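Local coordinates for citrinin polyketide synthase (Monascus purpureus, PDB 5MPT), which builds the polyketide precursor of the mycotoxin citrinin from malonyl-CoA units, here represented by its C-methyltransferase domain bound to S-adenosyl-L-homocysteine, at residues Leu283-Val288 and Leu312-Thr317; Asp363-Thr368 and Gln375-Ala380. One frame throughout, in Å; residues are numbered along the deposited sequence.

In the fold
Both contacts lie in the seven-stranded mixed sheet of the methyltransferase domain, and they follow one another along the chain without overlap. Strand 279-285 comes first; the chain then passes through helix 294-304 and returns as strand 309-316 beside it, so contact 1 closes a loop of 23 residues between its segments. After helices 321-327 and 347-356, strand 361-364 runs along the sheet's margin and turns back into strand 375-381, a hairpin that contact 2 closes over six residues. Strand 375-381 inserts between 309-316 and 361-364, so the contacts share an interface: L313 N lies 2.7 Å from I378 O.

Contact 1: Leu283-Val288 and Leu312-Thr317; sequences LATNCV and LLLEMT. With SAH (S-adenosyl-L-homocysteine), chain B; EDO (1,2-ethanediol), chain D.
N286 and L314 meet where strand 283-285 ends: N286 N donates to L314 O at 2.7 Å. With CG beside its own backbone N (chi1 -83°), N286 turns its amide toward the second strand, and OD1 accepts M316 N at 2.9 Å on a lone pair in the amide plane. That side-chain oxygen continues the pairing beyond the last bridge, while ND2 is held by Q375. The packed part lies behind this point. Bridges L283-L312, A284-L313 and T285-L314, with A284 N donating to L312 O and L314 N to A284 O, show parallel pairing; the short axes lie 5° apart. Strand order and the beta-alpha-beta crossover through helix 294-304 fit the Rossmann-like fold of class I methyltransferases. On one face L283 and L312 lie side by side, and L314 CB rests 3.6 Å from T285 OG1, a hydroxyl also bonded to T220. On the face of A284 and L313, the V288 side chain from the turn beyond the strand crosses that of L313 at about a right angle, CG2 against CD2. Here the catalytic E315, bent at chi2 (-77°), brings its carboxylate back toward the first segment. A water 2.6 Å from E315 OE2 donates to that oxygen and to A284 O and accepts V288 N; OE1 bonds the catalytic H289. On the cofactor side, the C287 side chain points away from 312-317, its CB 3.2 Å from O4' of S-adenosylhomocysteine, whose amino N donates to T285 O. The loose end is partly exposed T317, without contact to 283-288; its O accepts O2 of a 1,2-ethanediol, probably from the crystallisation liquor, at 3.1 Å.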
loop_
_atom_site.group_PDB
_atom_site.type_symbol
_atom_site.label_atom_id
_atom_site.label_comp_id
_atom_site.label_asym_id
_atom_site.label_seq_id
_atom_site.Cartn_x
_atom_site.Cartn_y
_atom_site.Cartn_z
ATOM N N LEU A 283 -0.854 2.293 -14.136
ATOM C CA LEU A 283 -0.730 1.432 -12.967
ATOM C C LEU A 283 -0.269 2.260 -11.778
ATOM O O LEU A 283 0.612 3.097 -11.935
ATOM C CB LEU A 283 0.280 0.324 -13.256
ATOM C CG LEU A 283 -0.059 -0.647 -14.389
ATOM C CD1 LEU A 283 0.993 -1.742 -14.487
ATOM C CD2 LEU A 283 -1.437 -1.243 -14.214
ATOM N N ALA A 284 -0.837 2.009 -10.579
ATOM C CA ALA A 284 -0.509 2.833 -9.407
ATOM C C ALA A 284 -0.799 1.992 -8.166
ATOM O O ALA A 284 -1.959 1.874 -7.750
ATOM C CB ALA A 284 -1.296 4.135 -9.402
ATOM N N THR A 285 0.255 1.450 -7.568
ATOM C CA THR A 285 0.130 0.558 -6.422
ATOM C C THR A 285 0.502 1.326 -5.169
ATOM O O THR A 285 1.679 1.637 -4.960
ATOM C CB THR A 285 1.018 -0.668 -6.601
ATOM O OG1 THR A 285 0.562 -1.399 -7.741
ATOM C CG2 THR A 285 1.059 -1.541 -5.331
ATOM N N ASN A 286 -0.530 1.641 -4.363
ATOM C CA ASN A 286 -0.415 2.197 -3.012
ATOM C C ASN A 286 0.443 3.449 -2.975
ATOM O O ASN A 286 1.197 3.697 -2.023
ATOM C CB ASN A 286 0.055 1.127 -2.042
ATOM C CG ASN A 286 -1.107 0.296 -1.576
ATOM O OD1 ASN A 286 -2.154 0.847 -1.183
ATOM N ND2 ASN A 286 -0.992 -1.014 -1.667
ATOM N N CYS A 287 0.263 4.279 -3.967
ATOM C CA CYS A 287 0.922 5.570 -4.026
ATOM C C CYS A 287 -0.049 6.732 -4.112
ATOM O O CYS A 287 0.239 7.799 -3.558
ATOM C CB CYS A 287 1.894 5.631 -5.211
ATOM S SG CYS A 287 1.060 5.322 -6.801
ATOM N N VAL A 288 -1.202 6.566 -4.756
ATOM C CA VAL A 288 -2.075 7.723 -4.933
ATOM C C VAL A 288 -2.663 8.158 -3.578
ATOM O O VAL A 288 -2.874 9.349 -3.331
ATOM C CB VAL A 288 -3.153 7.424 -5.993
ATOM C CG1 VAL A 288 -4.156 8.577 -6.085
ATOM C CG2 VAL A 288 -2.515 7.183 -7.382
ATOM N N LEU A 312 -5.600 1.669 -13.271
ATOM C CA LEU A 312 -5.692 0.492 -12.411
ATOM C C LEU A 312 -4.969 0.815 -11.115
ATOM O O LEU A 312 -3.737 0.780 -11.056
ATOM C CB LEU A 312 -5.109 -0.743 -13.083
ATOM C CG LEU A 312 -5.369 -2.020 -12.294
ATOM C CD1 LEU A 312 -6.839 -2.371 -12.242
ATOM C CD2 LEU A 312 -4.643 -3.165 -12.951
ATOM N N LEU A 313 -5.752 1.129 -10.096
ATOM C CA LEU A 313 -5.231 1.283 -8.745
ATOM C C LEU A 313 -5.102 -0.066 -8.049
ATOM O O LEU A 313 -5.942 -0.966 -8.205
ATOM C CB LEU A 313 -6.154 2.166 -7.915
ATOM C CG LEU A 313 -6.315 3.608 -8.337
ATOM C CD1 LEU A 313 -7.536 4.196 -7.667
ATOM C CD2 LEU A 313 -5.073 4.409 -7.943
ATOM N N LEU A 314 -4.036 -0.208 -7.280
ATOM C CA LEU A 314 -3.942 -1.253 -6.270
ATOM C C LEU A 314 -3.832 -0.490 -4.969
ATOM O O LEU A 314 -2.807 0.148 -4.723
ATOM C CB LEU A 314 -2.737 -2.165 -6.492
ATOM C CG LEU A 314 -2.788 -3.512 -5.755
ATOM C CD1 LEU A 314 -1.668 -4.425 -6.227
ATOM C CD2 LEU A 314 -2.713 -3.353 -4.253
ATOM N N GLU A 315 -4.911 -0.478 -4.189
ATOM C CA GLU A 315 -4.986 0.347 -2.992
ATOM C C GLU A 315 -5.438 -0.455 -1.797
ATOM O O GLU A 315 -6.361 -1.271 -1.886
ATOM C CB GLU A 315 -5.953 1.520 -3.190
ATOM C CG GLU A 315 -5.339 2.672 -3.906
ATOM C CD GLU A 315 -4.436 3.483 -3.009
ATOM O OE1 GLU A 315 -4.529 3.341 -1.760
ATOM O OE2 GLU A 315 -3.612 4.242 -3.553
ATOM N N MET A 316 -4.781 -0.204 -0.671
ATOM C CA MET A 316 -5.227 -0.744 0.597
ATOM C C MET A 316 -6.486 -0.001 1.023
ATOM O O MET A 316 -6.461 1.213 1.234
ATOM C CB MET A 316 -4.125 -0.595 1.632
ATOM C CG MET A 316 -4.475 -1.288 2.919
ATOM S SD MET A 316 -3.081 -1.510 4.036
ATOM C CE MET A 316 -2.453 -3.112 3.501
ATOM N N THR A 317 -7.592 -0.728 1.118
ATOM C CA THR A 317 -8.900 -0.126 1.311
ATOM C C THR A 317 -9.393 -0.266 2.747
ATOM O O THR A 317 -10.391 0.359 3.110
ATOM C CB THR A 317 -9.887 -0.760 0.313
ATOM O OG1 THR A 317 -9.693 -2.185 0.295
ATOM C CG2 THR A 317 -9.642 -0.213 -1.072
HETATM N N SAH B . 4.453 0.864 -5.593
HETATM C CA SAH B . 5.377 0.885 -4.421
HETATM C CB SAH B . 4.789 0.564 -3.052
HETATM C CG SAH B . 3.955 1.674 -2.439
HETATM S SD SAH B . 5.125 2.842 -1.663
HETATM C C SAH B . 6.510 -0.141 -4.704
HETATM O O SAH B . 7.627 0.185 -4.088
HETATM O OXT SAH B . 6.376 -1.137 -5.371
HETATM C "C5'" SAH B . 4.550 4.445 -2.282
HETATM C "C4'" SAH B . 5.439 4.882 -3.428
HETATM O "O4'" SAH B . 4.832 6.089 -3.940
HETATM C "C3'" SAH B . 6.880 5.241 -3.044
HETATM O "O3'" SAH B . 7.730 4.669 -4.034
HETATM C "C2'" SAH B . 6.889 6.779 -3.083
HETATM O "O2'" SAH B . 8.151 7.311 -3.482
HETATM C "C1'" SAH B . 5.837 7.049 -4.152
HETATM N N9 SAH B . 5.208 8.364 -4.113
HETATM C C8 SAH B . 4.808 9.079 -3.016
HETATM N N7 SAH B . 4.315 10.262 -3.296
HETATM C C5 SAH B . 4.402 10.333 -4.680
HETATM C C6 SAH B . 4.049 11.335 -5.605
HETATM N N6 SAH B . 3.548 12.529 -5.263
HETATM N N1 SAH B . 4.264 11.081 -6.910
HETATM C C2 SAH B . 4.795 9.906 -7.265
HETATM N N3 SAH B . 5.163 8.885 -6.491
HETATM C C4 SAH B . 4.944 9.166 -5.196
HETATM C C1 EDO D . -9.401 4.093 6.009
HETATM O O1 EDO D . -10.417 5.036 5.656
HETATM C C2 EDO D . -9.663 2.827 5.208
HETATM O O2 EDO D . -11.073 2.574 5.231
HETATM O O HOH W 1 -2.312 4.067 -5.788
#

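Contact 2: Asp363-Thr368 and Gln375-Ala380; sequences DWTEGT and QRLIIA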
loop_
_atom_site.group_PDB
_atom_site.type_symbol
_atom_site.label_atom_id
_atom_site.label_comp_id
_atom_site.label_asym_id
_atom_site.label_seq_id
_atom_site.Cartn_x
_atom_site.Cartn_y
_atom_site.Cartn_z
ATOM N N ASP A 363 -14.836 0.118 -11.235
ATOM C CA ASP A 363 -15.119 -1.216 -10.712
ATOM C C ASP A 363 -13.977 -1.611 -9.777
ATOM O O ASP A 363 -12.914 -0.974 -9.755
ATOM C CB ASP A 363 -15.300 -2.213 -11.864
ATOM C CG ASP A 363 -16.081 -3.485 -11.460
ATOM O OD1 ASP A 363 -16.443 -3.651 -10.276
ATOM O OD2 ASP A 363 -16.357 -4.315 -12.362
ATOM N N TRP A 364 -14.187 -2.658 -8.976
ATOM C CA TRP A 364 -13.085 -3.132 -8.141
ATOM C C TRP A 364 -13.270 -4.596 -7.792
ATOM O O TRP A 364 -14.358 -5.153 -7.930
ATOM C CB TRP A 364 -12.925 -2.328 -6.852
ATOM C CG TRP A 364 -14.170 -2.203 -6.034
ATOM C CD1 TRP A 364 -14.637 -3.076 -5.088
ATOM C CD2 TRP A 364 -15.097 -1.123 -6.078
ATOM N NE1 TRP A 364 -15.812 -2.607 -4.558
ATOM C CE2 TRP A 364 -16.111 -1.402 -5.145
ATOM C CE3 TRP A 364 -15.179 0.057 -6.835
ATOM C CZ2 TRP A 364 -17.187 -0.544 -4.941
ATOM C CZ3 TRP A 364 -16.245 0.896 -6.632
ATOM C CH2 TRP A 364 -17.233 0.594 -5.690
ATOM N N THR A 365 -12.164 -5.214 -7.378
ATOM C CA THR A 365 -12.170 -6.605 -6.956
ATOM C C THR A 365 -12.940 -6.756 -5.662
ATOM O O THR A 365 -12.929 -5.863 -4.798
ATOM C CB THR A 365 -10.744 -7.112 -6.760
ATOM O OG1 THR A 365 -10.050 -6.221 -5.880
ATOM C CG2 THR A 365 -10.009 -7.148 -8.090
ATOM N N GLU A 366 -13.591 -7.913 -5.530
ATOM C CA GLU A 366 -14.311 -8.272 -4.326
ATOM C C GLU A 366 -14.356 -9.783 -4.224
ATOM O O GLU A 366 -14.162 -10.505 -5.212
ATOM C CB GLU A 366 -15.721 -7.675 -4.307
ATOM C CG GLU A 366 -16.598 -7.951 -5.471
ATOM C CD GLU A 366 -17.760 -6.959 -5.509
ATOM O OE1 GLU A 366 -17.875 -6.136 -4.566
ATOM O OE2 GLU A 366 -18.554 -6.999 -6.467
ATOM N N GLY A 367 -14.636 -10.242 -3.015
ATOM C CA GLY A 367 -14.756 -11.665 -2.752
ATOM C C GLY A 367 -15.435 -11.938 -1.429
ATOM O O GLY A 367 -15.790 -11.029 -0.678
ATOM N N THR A 368 -15.579 -13.230 -1.130
ATOM C CA THR A 368 -16.158 -13.657 0.141
ATOM C C THR A 368 -15.125 -13.780 1.252
ATOM O O THR A 368 -15.481 -13.665 2.437
ATOM C CB THR A 368 -16.877 -15.001 -0.038
ATOM O OG1 THR A 368 -15.912 -16.017 -0.329
ATOM C CG2 THR A 368 -17.886 -14.920 -1.172
ATOM N N GLN A 375 -7.149 -5.089 0.489
ATOM C CA GLN A 375 -6.747 -4.338 -0.689
ATOM C C GLN A 375 -7.671 -4.692 -1.825
ATOM O O GLN A 375 -8.297 -5.751 -1.850
ATOM C CB GLN A 375 -5.313 -4.634 -1.122
ATOM C CG GLN A 375 -4.338 -4.623 0.048
ATOM C CD GLN A 375 -3.019 -4.039 -0.321
ATOM O OE1 GLN A 375 -2.926 -2.842 -0.619
ATOM N NE2 GLN A 375 -1.989 -4.845 -0.337
ATOM N N ARG A 376 -7.703 -3.796 -2.800
ATOM C CA ARG A 376 -8.478 -3.993 -4.000
ATOM C C ARG A 376 -7.695 -3.489 -5.192
ATOM O O ARG A 376 -6.939 -2.515 -5.095
ATOM C CB ARG A 376 -9.807 -3.262 -3.934
ATOM C CG ARG A 376 -10.686 -3.709 -2.824
ATOM C CD ARG A 376 -12.065 -3.135 -2.955
ATOM N NE ARG A 376 -12.776 -3.265 -1.704
ATOM C CZ ARG A 376 -13.505 -4.316 -1.339
ATOM N NH1 ARG A 376 -13.668 -5.371 -2.156
ATOM N NH2 ARG A 376 -14.070 -4.311 -0.129
ATOM N N LEU A 377 -7.901 -4.143 -6.339
ATOM C CA LEU A 377 -7.698 -3.473 -7.608
ATOM C C LEU A 377 -8.942 -2.648 -7.905
ATOM O O LEU A 377 -10.071 -3.136 -7.820
ATOM C CB LEU A 377 -7.442 -4.446 -8.750
ATOM C CG LEU A 377 -6.218 -5.364 -8.694
ATOM C CD1 LEU A 377 -6.245 -6.362 -9.867
ATOM C CD2 LEU A 377 -4.956 -4.545 -8.666
ATOM N N ILE A 378 -8.728 -1.395 -8.243
ATOM C CA ILE A 378 -9.794 -0.451 -8.553
ATOM C C ILE A 378 -9.479 0.054 -9.944
ATOM O O ILE A 378 -8.421 0.657 -10.179
ATOM C CB ILE A 378 -9.879 0.714 -7.548
ATOM C CG1 ILE A 378 -10.026 0.203 -6.117
ATOM C CG2 ILE A 378 -11.054 1.632 -7.875
ATOM C CD1 ILE A 378 -9.836 1.310 -5.064
ATOM N N ILE A 379 -10.342 -0.272 -10.885
ATOM C CA ILE A 379 -10.165 0.161 -12.266
ATOM C C ILE A 379 -11.080 1.340 -12.532
ATOM O O ILE A 379 -12.222 1.386 -12.042
ATOM C CB ILE A 379 -10.418 -1.011 -13.250
ATOM C CG1 ILE A 379 -9.970 -0.605 -14.650
ATOM C CG2 ILE A 379 -11.906 -1.445 -13.271
ATOM C CD1 ILE A 379 -9.938 -1.796 -15.627
ATOM N N ALA A 380 -10.578 2.302 -13.317
ATOM C CA ALA A 380 -11.298 3.533 -13.624
ATOM C C ALA A 380 -11.038 3.898 -15.084
ATOM O O ALA A 380 -9.898 4.167 -15.475
ATOM C CB ALA A 380 -10.881 4.646 -12.676
HETATM O O HOH W 2 -9.830 -7.311 -3.307
HETATM O O HOH W 3 -14.757 -7.902 -1.164
#
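R376 and T365 each have about 70 Å² buried by the opposite segment, the most in this antiparallel beta hairpin, whose first strand, 361-364, is the outermost of the methyltransferase sheet. The arginine chain is extended from CG to NE and runs past the T365 carbonyl, where NH1 donates to T365 O at 2.8 Å; the oxygen lies 4° out of the guanidinium plane and is approached on an in-plane lone pair. NH2 goes to N373, in the hairpin loop, and a water bridges NH1 to G367 N, so several bonds fix the guanidinium's rotation. T365 OG1, held between backbone N and carbonyl carbon (chi1 53°), accepts L377 N at 3.0 Å and bonds a water that donates to Q375 O, while T365 N donates to L377 O; the hydroxyl thus takes up the pairing where strand 361-364 has ended, and CG2 packs on the CB of L377. W364, the third large contributor, comes from the non-hydrogen-bonded pair with I378 and sets its CB against I378 CG1. Its indole meets the arginine obliquely, the ring and guanidinium planes 61° apart, with NE1 over one guanidinium face; helix 347-356 also touches this tryptophan. Further along, D363 and I379 form a hydrogen-bonded pair, and the D363 carboxylate carries a salt bridge to K25. The closest approach between the indole and arginine side chains is W364 CD1 to R376 CD, 3.3 Å.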